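Local coordinates for protein SxtG (Microseira wollei, PDB 6U1R) that probably transfers an amidino group to a substrate as the amidinotransferase of the saxitoxin biosynthetic pathway, at residues 35-40 with 324-329; 46-51 with 129-134. All coordinates share one frame; numbering follows the deposited sequence.

Contact 1. Residues 35-40 with 324-329; sequences DALEEV and LMLDEE
The peptide carbonyl of Leu326 is the flat group at which the two segments meet: Leu37 N lies 2.9 Å from Leu326 O with an N-H...O angle of 163°, a nearly straight bond. The same oxygen is approached by the CA-H of Ala36, CA to Leu326 O 3.5 Å, so one backbone acceptor takes one N-H hydrogen bond and one CA-H...O contact from consecutive residues. Two further flat groups, the carboxylates of Asp35 and Glu328, do not touch: Asp35 OD1 and Glu328 OE2 stand 4.6 Å apart, and a water donates to both, at 2.6 Å from Asp35 OD1 and 2.7 Å from Glu328 OE2, which should ease the like charges.

Next to the Leu37-Leu326 bond, CG of Leu37 turns anti to its own N (chi1 -175°), which brings CD2 against methyl groups of two leucines of the other segment. Leu37 CD2 comes 4.0 Å from CD2 of Leu326, whose side chain it meets at a slant, and 4.3 Å from CD2 of Leu324. Helix 83-102 extends this apolar patch through Leu100. Asp327 turns its carboxylate elsewhere: OD1 accepts from Glu329 N at 2.8 Å, from the anti side and tilted out of the carboxylate plane, an Asx turn that shapes the loop, while OD2 pairs with Arg330.

Arg375 NH1 bonds to both Asp35 O and Met325 O, joining the segments from strand 370-375, and Glu38 and Glu39 form a classic beta bulge opposite Arg374. The contact thus links the sheet containing strand 37-42 to the one containing strand 324-325, an arrangement consistent with adjoining units of the alpha/beta propeller known for amidinotransferases.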
ATOM      1  N   ASP A  35     -19.607  -9.764 -16.526  1.00 15.18           N
ATOM      2  CA  ASP A  35     -19.085 -10.026 -17.864  1.00 16.70           C
ATOM      3  C   ASP A  35     -18.467 -11.428 -17.913  1.00 17.15           C
ATOM      4  O   ASP A  35     -18.026 -11.985 -16.896  1.00 16.32           O
ATOM      5  CB  ASP A  35     -18.049  -8.965 -18.281  1.00 17.20           C
ATOM      6  CG  ASP A  35     -18.661  -7.649 -18.751  1.00 16.86           C
ATOM      7  OD1 ASP A  35     -19.855  -7.587 -19.139  1.00 17.45           O
ATOM      8  OD2 ASP A  35     -17.909  -6.646 -18.766  1.00 17.19           O
ATOM      9  N   ALA A  36     -18.445 -12.003 -19.115  1.00 17.02           N
ATOM     10  CA  ALA A  36     -18.057 -13.400 -19.309  1.00 15.98           C
ATOM     11  C   ALA A  36     -16.724 -13.734 -18.641  1.00 17.82           C
ATOM     12  O   ALA A  36     -15.680 -13.178 -18.997  1.00 16.85           O
ATOM     13  CB  ALA A  36     -17.991 -13.699 -20.813  1.00 20.13           C
ATOM     14  N   LEU A  37     -16.758 -14.669 -17.692  1.00 15.37           N
ATOM     15  CA  LEU A  37     -15.621 -14.925 -16.807  1.00 16.17           C
ATOM     16  C   LEU A  37     -14.584 -15.787 -17.517  1.00 16.86           C
ATOM     17  O   LEU A  37     -14.898 -16.893 -17.972  1.00 17.11           O
ATOM     18  CB  LEU A  37     -16.101 -15.601 -15.527  1.00 15.65           C
ATOM     19  CG  LEU A  37     -15.069 -15.850 -14.415  1.00 14.80           C
ATOM     20  CD1 LEU A  37     -14.408 -14.556 -13.996  1.00 15.20           C
ATOM     21  CD2 LEU A  37     -15.736 -16.538 -13.226  1.00 15.81           C
ATOM     22  N   GLU A  38     -13.356 -15.278 -17.625  1.00 16.41           N
ATOM     23  CA  GLU A  38     -12.272 -15.990 -18.306  1.00 17.58           C
ATOM     24  C   GLU A  38     -11.231 -16.548 -17.351  1.00 17.42           C
ATOM     25  O   GLU A  38     -10.708 -17.640 -17.579  1.00 15.39           O
ATOM     26  CB  GLU A  38     -11.578 -15.068 -19.323  1.00 17.62           C
ATOM     27  CG  GLU A  38     -12.465 -14.723 -20.530  1.00 20.24           C
ATOM     28  CD  GLU A  38     -11.747 -13.978 -21.651  1.00 24.11           C
ATOM     29  OE1 GLU A  38     -10.588 -13.545 -21.478  1.00 24.05           O
ATOM     30  OE2 GLU A  38     -12.359 -13.840 -22.734  1.00 27.14           O
ATOM     31  N   GLU A  39     -10.916 -15.825 -16.280  1.00 16.27           N
ATOM     32  CA  GLU A  39      -9.890 -16.277 -15.354  1.00 17.06           C
ATOM     33  C   GLU A  39     -10.255 -15.784 -13.963  1.00 16.30           C
ATOM     34  O   GLU A  39     -10.688 -14.638 -13.799  1.00 14.61           O
ATOM     35  CB  GLU A  39      -8.493 -15.784 -15.764  1.00 17.84           C
ATOM     36  CG  GLU A  39      -7.390 -16.237 -14.794  1.00 18.21           C
ATOM     37  CD  GLU A  39      -5.972 -16.150 -15.374  1.00 22.44           C
ATOM     38  OE1 GLU A  39      -5.825 -16.181 -16.618  1.00 23.70           O
ATOM     39  OE2 GLU A  39      -5.007 -16.067 -14.583  1.00 20.30           O
ATOM     40  N   VAL A  40     -10.093 -16.672 -12.979  1.00 16.29           N
ATOM     41  CA  VAL A  40     -10.464 -16.399 -11.595  1.00 15.26           C
ATOM     42  C   VAL A  40      -9.403 -16.984 -10.663  1.00 16.49           C
ATOM     43  O   VAL A  40      -8.877 -18.076 -10.914  1.00 15.89           O
ATOM     44  CB  VAL A  40     -11.877 -16.980 -11.306  1.00 16.40           C
ATOM     45  CG1 VAL A  40     -11.861 -18.529 -11.315  1.00 16.64           C
ATOM     46  CG2 VAL A  40     -12.450 -16.433 -10.013  1.00 16.34           C
ATOM     47  N   LEU A 324     -21.979 -16.342  -7.616  1.00 13.88           N
ATOM     48  CA  LEU A 324     -20.923 -15.968  -8.561  1.00 14.10           C
ATOM     49  C   LEU A 324     -21.488 -16.105  -9.969  1.00 15.13           C
ATOM     50  O   LEU A 324     -21.964 -17.181 -10.339  1.00 13.85           O
ATOM     51  CB  LEU A 324     -19.670 -16.845  -8.406  1.00 13.69           C
ATOM     52  CG  LEU A 324     -18.547 -16.586  -9.428  1.00 14.27           C
ATOM     53  CD1 LEU A 324     -17.949 -15.217  -9.202  1.00 13.25           C
ATOM     54  CD2 LEU A 324     -17.457 -17.664  -9.406  1.00 14.18           C
ATOM     55  N   MET A 325     -21.421 -15.022 -10.742  1.00 14.18           N
ATOM     56  CA  MET A 325     -21.872 -15.005 -12.130  1.00 14.65           C
ATOM     57  C   MET A 325     -20.730 -15.420 -13.051  1.00 14.96           C
ATOM     58  O   MET A 325     -19.644 -14.837 -12.991  1.00 15.18           O
ATOM     59  CB  MET A 325     -22.347 -13.611 -12.542  1.00 12.76           C
ATOM     60  CG  MET A 325     -23.457 -12.987 -11.685  1.00 14.44           C
ATOM     61  SD  MET A 325     -24.920 -13.981 -11.588  1.00 17.66           S
ATOM     62  CE  MET A 325     -25.440 -14.022 -13.305  1.00 17.42           C
ATOM     63  N   LEU A 326     -21.000 -16.377 -13.939  1.00 15.69           N
ATOM     64  CA  LEU A 326     -20.062 -16.736 -14.996  1.00 16.73           C
ATOM     65  C   LEU A 326     -20.263 -15.918 -16.262  1.00 17.44           C
ATOM     66  O   LEU A 326     -19.336 -15.816 -17.080  1.00 17.96           O
ATOM     67  CB  LEU A 326     -20.197 -18.225 -15.321  1.00 16.99           C
ATOM     68  CG  LEU A 326     -20.161 -19.177 -14.125  1.00 19.04           C
ATOM     69  CD1 LEU A 326     -20.181 -20.631 -14.576  1.00 20.56           C
ATOM     70  CD2 LEU A 326     -18.956 -18.890 -13.223  1.00 20.20           C
ATOM     71  N   ASP A 327     -21.464 -15.385 -16.452  1.00 17.91           N
ATOM     72  CA  ASP A 327     -21.798 -14.379 -17.457  1.00 17.95           C
ATOM     73  C   ASP A 327     -23.119 -13.781 -16.987  1.00 17.60           C
ATOM     74  O   ASP A 327     -23.482 -13.941 -15.819  1.00 17.46           O
ATOM     75  CB  ASP A 327     -21.836 -14.972 -18.878  1.00 19.32           C
ATOM     76  CG  ASP A 327     -22.769 -16.158 -19.011  1.00 22.10           C
ATOM     77  OD1 ASP A 327     -23.789 -16.229 -18.291  1.00 20.23           O
ATOM     78  OD2 ASP A 327     -22.466 -17.031 -19.862  1.00 22.95           O
ATOM     79  N   GLU A 328     -23.847 -13.108 -17.882  1.00 17.85           N
ATOM     80  CA  GLU A 328     -25.092 -12.469 -17.465  1.00 19.72           C
ATOM     81  C   GLU A 328     -26.203 -13.460 -17.126  1.00 19.01           C
ATOM     82  O   GLU A 328     -27.233 -13.049 -16.568  1.00 20.54           O
ATOM     83  CB  GLU A 328     -25.573 -11.516 -18.559  1.00 20.75           C
ATOM     84  CG  GLU A 328     -24.595 -10.390 -18.811  1.00 20.51           C
ATOM     85  CD  GLU A 328     -25.085  -9.366 -19.809  1.00 24.54           C
ATOM     86  OE1 GLU A 328     -26.278  -9.414 -20.187  1.00 26.36           O
ATOM     87  OE2 GLU A 328     -24.272  -8.498 -20.202  1.00 24.59           O
ATOM     88  N   GLU A 329     -26.023 -14.742 -17.424  1.00 19.23           N
ATOM     89  CA  GLU A 329     -27.069 -15.746 -17.264  1.00 19.84           C
ATOM     90  C   GLU A 329     -26.699 -16.844 -16.277  1.00 20.80           C
ATOM     91  O   GLU A 329     -27.510 -17.191 -15.412  1.00 19.83           O
ATOM     92  CB  GLU A 329     -27.389 -16.343 -18.650  1.00 25.68           C
ATOM     93  CG  GLU A 329     -28.371 -17.490 -18.636  1.00 33.43           C
ATOM     94  CD  GLU A 329     -28.652 -18.051 -20.038  1.00 44.17           C
ATOM     95  OE1 GLU A 329     -27.847 -17.796 -20.960  1.00 46.90           O
ATOM     96  OE2 GLU A 329     -29.672 -18.756 -20.214  1.00 45.97           O
TER
HETATM   97  O   HOH W   1     -21.648  -8.991 -20.442  1.00 21.91           O

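Contact 2. Residues 46-51 with 129-134; sequences EGAMLP and GFCAAN
This is a buried packing of two irregular segments, one between strand 37-42 and helix 53-57, the other just ahead of helix 135-138, joined by a single direct backbone hydrogen bond. That bond runs from Met49 N to Phe130 O at 2.9 Å, with an N-H...O angle of 158°. Waters extend the link beyond it: one joins Glu46 O to Ala132 N, and another donates to both Leu50 O and Gly129 O.

The ring of Phe130 is the main apolar surface. With CG anti to the backbone N (chi1 176°), the end of the side chain comes back against the 46-51 segment, where Met49 O lies at the ring edge, near its plane, 3.2 Å from CD1 of Phe130. Pro51 CG approaches Phe130 CE1 at 3.8 Å, the two side chains meeting at an oblique angle. One face is occupied by the thiol of the next residue, Cys131 SG standing 3.6 Å above the plane over the ring centre. Cys131 CB lies 3.5 Å from Ala48 CB, tighter than usual carbon contact, while Met49 CB rests 3.4 Å from Gly129 O.

The Phe130 side chain is about 7 Å from that of His264 and 8 Å from that of Asp215, both predicted active-site residues. The contact combines backbone and water-mediated polar links with small apolar patches: Phe130 O is satisfied by Met49 N, and Glu46 O, Leu50 O and Gly129 O by water.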
ATOM      1  N   GLU A  46      -6.269 -24.604   3.157  1.00 18.49           N
ATOM      2  CA  GLU A  46      -5.161 -25.293   3.810  0.65 19.71           C
ATOM      3  C   GLU A  46      -4.406 -24.344   4.737  1.00 17.95           C
ATOM      4  O   GLU A  46      -4.181 -23.176   4.395  1.00 15.79           O
ATOM      5  CB  GLU A  46      -4.223 -25.862   2.759  0.65 22.00           C
ATOM      6  CG  GLU A  46      -4.902 -26.872   1.825  0.65 23.06           C
ATOM      7  CD  GLU A  46      -3.906 -27.753   1.108  0.65 24.80           C
ATOM      8  OE1 GLU A  46      -3.667 -27.523  -0.093  0.65 25.05           O
ATOM      9  OE2 GLU A  46      -3.366 -28.671   1.760  0.65 25.89           O
ATOM     10  N   GLY A  47      -4.024 -24.842   5.913  1.00 17.02           N
ATOM     11  CA  GLY A  47      -3.271 -24.073   6.895  1.00 15.04           C
ATOM     12  C   GLY A  47      -4.059 -22.992   7.592  1.00 15.45           C
ATOM     13  O   GLY A  47      -3.461 -22.154   8.280  1.00 15.28           O
ATOM     14  N   ALA A  48      -5.381 -22.994   7.425  1.00 14.99           N
ATOM     15  CA  ALA A  48      -6.246 -21.929   7.914  1.00 14.32           C
ATOM     16  C   ALA A  48      -6.274 -21.879   9.444  1.00 14.76           C
ATOM     17  O   ALA A  48      -6.282 -22.912  10.115  1.00 14.01           O
ATOM     18  CB  ALA A  48      -7.661 -22.125   7.365  1.00 14.54           C
ATOM     19  N   MET A  49      -6.274 -20.654   9.979  1.00 15.77           N
ATOM     20  CA  MET A  49      -6.338 -20.354  11.404  1.00 13.73           C
ATOM     21  C   MET A  49      -7.655 -19.661  11.713  1.00 16.05           C
ATOM     22  O   MET A  49      -8.128 -18.844  10.923  1.00 16.40           O
ATOM     23  CB  MET A  49      -5.181 -19.437  11.830  1.00 15.90           C
ATOM     24  CG  MET A  49      -3.797 -19.941  11.418  1.00 15.42           C
ATOM     25  SD  MET A  49      -3.317 -21.452  12.274  1.00 18.26           S
ATOM     26  CE  MET A  49      -3.193 -20.862  13.948  1.00 19.28           C
ATOM     27  N   LEU A  50      -8.246 -19.975  12.864  1.00 14.83           N
ATOM     28  CA  LEU A  50      -9.527 -19.383  13.217  1.00 17.23           C
ATOM     29  C   LEU A  50      -9.433 -17.854  13.278  1.00 16.62           C
ATOM     30  O   LEU A  50      -8.377 -17.294  13.606  1.00 14.68           O
ATOM     31  CB  LEU A  50     -10.005 -19.918  14.568  1.00 17.39           C
ATOM     32  CG  LEU A  50     -10.393 -21.391  14.678  1.00 17.62           C
ATOM     33  CD1 LEU A  50     -10.786 -21.707  16.134  1.00 19.28           C
ATOM     34  CD2 LEU A  50     -11.538 -21.718  13.711  1.00 18.54           C
ATOM     35  N   PRO A  51     -10.537 -17.156  12.986  1.00 16.20           N
ATOM     36  CA  PRO A  51     -10.586 -15.710  13.208  1.00 18.27           C
ATOM     37  C   PRO A  51     -10.299 -15.381  14.663  1.00 17.71           C
ATOM     38  O   PRO A  51     -10.635 -16.151  15.566  1.00 18.20           O
ATOM     39  CB  PRO A  51     -12.034 -15.341  12.847  1.00 19.47           C
ATOM     40  CG  PRO A  51     -12.568 -16.475  12.101  1.00 19.43           C
ATOM     41  CD  PRO A  51     -11.840 -17.694  12.576  1.00 18.44           C
ATOM     42  N   GLY A 129      -1.839 -15.327  11.501  1.00 13.82           N
ATOM     43  CA  GLY A 129      -2.737 -14.788  10.504  1.00 14.75           C
ATOM     44  C   GLY A 129      -4.080 -15.485  10.519  1.00 15.94           C
ATOM     45  O   GLY A 129      -4.484 -16.109  11.509  1.00 15.03           O
ATOM     46  N   PHE A 130      -4.785 -15.372   9.380  1.00 14.96           N
ATOM     47  CA  PHE A 130      -6.111 -15.958   9.204  1.00 14.44           C
ATOM     48  C   PHE A 130      -5.973 -17.083   8.191  1.00 15.60           C
ATOM     49  O   PHE A 130      -5.571 -18.203   8.566  1.00 14.76           O
ATOM     50  CB  PHE A 130      -7.122 -14.855   8.814  1.00 14.11           C
ATOM     51  CG  PHE A 130      -8.540 -15.355   8.499  1.00 15.70           C
ATOM     52  CD1 PHE A 130      -9.144 -16.340   9.264  1.00 15.75           C
ATOM     53  CD2 PHE A 130      -9.267 -14.803   7.440  1.00 15.85           C
ATOM     54  CE1 PHE A 130     -10.436 -16.791   8.981  1.00 16.23           C
ATOM     55  CE2 PHE A 130     -10.588 -15.240   7.154  1.00 15.43           C
ATOM     56  CZ  PHE A 130     -11.162 -16.231   7.920  1.00 17.18           C
ATOM     57  N   CYS A 131      -6.200 -16.838   6.901  1.00 15.52           N
ATOM     58  CA  CYS A 131      -6.160 -17.875   5.866  1.00 15.64           C
ATOM     59  C   CYS A 131      -6.302 -17.190   4.505  1.00 16.48           C
ATOM     60  O   CYS A 131      -6.469 -15.965   4.411  1.00 14.31           O
ATOM     61  CB  CYS A 131      -7.258 -18.934   6.085  1.00 14.38           C
ATOM     62  SG  CYS A 131      -8.951 -18.394   5.810  1.00 13.96           S
ATOM     63  N   ALA A 132      -6.250 -17.988   3.441  1.00 14.62           N
ATOM     64  CA  ALA A 132      -6.416 -17.471   2.086  1.00 13.90           C
ATOM     65  C   ALA A 132      -7.693 -18.004   1.437  1.00 13.38           C
ATOM     66  O   ALA A 132      -7.748 -18.216   0.225  1.00 14.76           O
ATOM     67  CB  ALA A 132      -5.196 -17.800   1.227  1.00 15.45           C
ATOM     68  N   ALA A 133      -8.749 -18.172   2.232  1.00 14.20           N
ATOM     69  CA  ALA A 133     -10.021 -18.670   1.725  1.00 13.15           C
ATOM     70  C   ALA A 133     -10.819 -17.598   0.986  1.00 14.65           C
ATOM     71  O   ALA A 133     -11.660 -17.941   0.145  1.00 15.41           O
ATOM     72  CB  ALA A 133     -10.855 -19.243   2.881  1.00 15.09           C
ATOM     73  N   ASN A 134     -10.558 -16.311   1.232  1.00 15.22           N
ATOM     74  CA  ASN A 134     -11.415 -15.227   0.741  1.00 13.94           C
ATOM     75  C   ASN A 134     -10.604 -14.196  -0.041  1.00 14.08           C
ATOM     76  O   ASN A 134     -10.388 -13.078   0.438  1.00 14.30           O
ATOM     77  CB  ASN A 134     -12.120 -14.528   1.905  1.00 14.64           C
ATOM     78  CG  ASN A 134     -13.012 -15.451   2.719  1.00 17.13           C
ATOM     79  OD1 ASN A 134     -14.159 -15.675   2.360  1.00 22.30           O
ATOM     80  ND2 ASN A 134     -12.503 -15.964   3.824  1.00 16.58           N
TER
HETATM   81  O   HOH W   2      -5.907 -20.904   3.752  1.00 17.58           O
HETATM   82  O   HOH W   3      -7.022 -15.106  12.566  1.00 17.79           O

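Overall arrangement
From the N terminus the chain enters strand 37-42 through 35-40, the first half of contact 1, and runs on into the loop that carries 46-51. It then passes helix 83-102 and strand 106-109 before 129-134 returns to that loop, closing contact 2 after 77 intervening residues. Contact 1 closes much later, at 324-329, over 283 residues, so contact 2 is nested within its loop. Their centres are 26 Å apart and their nearest atoms about 10 Å, without touching. Contact 1 joins two beta sheets, early and late in the chain, and approaches the predicted active-site Cys368; contact 2 joins two loops close to the predicted active-site residues His264 and Asp215.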